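Local coordinates for hypothetical protein PA3499 (Pseudomonas aeruginosa, PDB 2IG8) that is of unknown function but belongs to the YjgF-like clan, whose members typically assemble, as this one does, into trimers, at residues R96-F101 with P109-V114. Residues are numbered along the deposited sequence; the frame is centred on the assembly and turned at random.
Sequences RARQEF and PASTLV
Arg98 on helix 91-101 and Ser111 on strand 110-115 meet across a wide backbone gap, the closest CA atoms of 96-101 and 109-114, those of Arg98 and Pro109, being 9.7 Å apart. One long side chain spans it. Arg98 sets CG anti to its carbonyl carbon (chi1 -75°), then bends at chi3, which brings the edge of the guanidinium to Ser111 OG. Its NH2 donates to Ser111 OG at 2.8 Å; the oxygen lies close to the guanidinium plane, but the N-H direction misses it enough (144°) to make the bond a weak one. A water gives a second route: it accepts from Arg98 NH1 at 2.9 Å and donates to Ser111 OG, also at 2.9 Å. The guanidinium edge, the water and the hydroxyl thus close a small ring. With OG anti to its backbone N (chi1 -174°), the serine holds its hydroxyl where NH2 and the water can both reach it; OG accepts from these two and spends its own proton on Leu81 O of strand 78-85, which sets the rotation of the hydroxyl. Beyond NH1, at an oblique angle, Leu113 CD1 lies 4.5 Å away, a loose touch from a side chain that also packs on Ile94 of the helix. The three elements form a beta-alpha-beta unit, with strands 78-85 and 110-115 parallel. Arg98 NE gives a weak hydrogen bond to Ser19 OG of the second subunit, and Trp20 of that same subunit packs on the arginine. The buried guanidinium is thus met by neutral oxygens, two hydroxyls and a water, which probably solvate its charge; no carboxylate from 96-101 or 109-114 pairs with it, and the same polar network links helix, strand and subunit interface.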
# COMPACT_ATOMS: atom_id res chain seq x y z
N ARG B 96 -8.47 11.39 15.79
CA ARG B 96 -8.85 12.74 16.14
C ARG B 96 -8.49 13.72 15.04
O ARG B 96 -9.31 14.54 14.69
CB ARG B 96 -8.13 13.19 17.40
CG ARG B 96 -8.84 12.88 18.65
CD ARG B 96 -8.11 13.50 19.83
NE ARG B 96 -8.76 13.18 21.11
CZ ARG B 96 -8.72 11.99 21.71
NH1 ARG B 96 -8.10 10.92 21.15
NH2 ARG B 96 -9.33 11.87 22.87
N ALA B 97 -7.28 13.57 14.49
CA ALA B 97 -6.82 14.39 13.36
C ALA B 97 -7.77 14.28 12.16
O ALA B 97 -8.18 15.28 11.57
CB ALA B 97 -5.41 14.00 12.96
N ARG B 98 -8.14 13.04 11.83
CA ARG B 98 -9.08 12.81 10.75
C ARG B 98 -10.45 13.42 11.01
O ARG B 98 -11.04 14.03 10.09
CB ARG B 98 -9.19 11.32 10.46
CG ARG B 98 -7.98 10.80 9.72
CD ARG B 98 -8.23 9.41 9.17
NE ARG B 98 -8.26 8.41 10.22
CZ ARG B 98 -7.92 7.13 10.06
NH1 ARG B 98 -7.97 6.31 11.11
NH2 ARG B 98 -7.53 6.65 8.89
N GLN B 99 -10.96 13.31 12.23
CA GLN B 99 -12.27 13.91 12.52
C GLN B 99 -12.21 15.42 12.27
O GLN B 99 -13.14 16.01 11.72
CB GLN B 99 -12.71 13.63 13.96
CG GLN B 99 -13.08 12.16 14.18
CD GLN B 99 -14.43 11.76 13.61
OE1 GLN B 99 -15.22 12.59 13.17
NE2 GLN B 99 -14.69 10.46 13.61
N GLU B 100 -11.10 16.05 12.65
CA GLU B 100 -10.99 17.49 12.47
C GLU B 100 -10.78 17.89 11.02
O GLU B 100 -11.43 18.80 10.53
CB GLU B 100 -9.89 18.05 13.39
CG GLU B 100 -10.25 17.87 14.84
CD GLU B 100 -9.13 18.21 15.84
OE1 GLU B 100 -7.96 18.43 15.42
OE2 GLU B 100 -9.45 18.21 17.05
N PHE B 101 -9.90 17.17 10.32
CA PHE B 101 -9.58 17.44 8.92
C PHE B 101 -10.78 17.23 8.01
O PHE B 101 -11.00 18.00 7.06
CB PHE B 101 -8.43 16.53 8.49
CG PHE B 101 -7.89 16.79 7.10
CD1 PHE B 101 -7.12 17.91 6.85
CD2 PHE B 101 -8.11 15.91 6.08
CE1 PHE B 101 -6.60 18.14 5.58
CE2 PHE B 101 -7.57 16.12 4.81
CZ PHE B 101 -6.82 17.25 4.57
N PRO B 109 -12.36 8.48 3.91
CA PRO B 109 -11.63 7.52 3.09
C PRO B 109 -11.48 6.15 3.77
O PRO B 109 -11.49 6.05 5.00
CB PRO B 109 -10.25 8.16 2.95
CG PRO B 109 -10.46 9.61 3.15
CD PRO B 109 -11.55 9.70 4.17
N ALA B 110 -11.28 5.11 2.96
CA ALA B 110 -10.85 3.82 3.49
C ALA B 110 -9.46 4.01 4.12
O ALA B 110 -8.78 4.99 3.85
CB ALA B 110 -10.81 2.77 2.39
N SER B 111 -9.09 3.10 5.01
CA SER B 111 -7.80 3.21 5.72
C SER B 111 -7.25 1.90 6.19
O SER B 111 -7.99 0.98 6.51
CB SER B 111 -7.96 4.12 6.92
OG SER B 111 -6.69 4.34 7.54
N THR B 112 -5.92 1.82 6.20
CA THR B 112 -5.20 0.80 6.93
C THR B 112 -4.17 1.51 7.78
O THR B 112 -3.48 2.41 7.29
CB THR B 112 -4.51 -0.18 5.98
OG1 THR B 112 -5.51 -0.80 5.15
CG2 THR B 112 -3.74 -1.28 6.77
N LEU B 113 -4.06 1.14 9.05
CA LEU B 113 -3.14 1.80 9.99
C LEU B 113 -2.35 0.69 10.67
O LEU B 113 -2.95 -0.21 11.27
CB LEU B 113 -3.94 2.60 11.02
CG LEU B 113 -3.16 3.56 11.96
CD1 LEU B 113 -4.07 4.65 12.51
CD2 LEU B 113 -2.55 2.73 13.08
N VAL B 114 -1.02 0.73 10.55
CA VAL B 114 -0.16 -0.27 11.14
C VAL B 114 1.04 0.41 11.81
O VAL B 114 1.40 1.55 11.48
CB VAL B 114 0.35 -1.35 10.11
CG1 VAL B 114 -0.86 -2.13 9.49
CG2 VAL B 114 1.26 -0.73 9.03
O HOH W 1 -7.36 3.57 10.29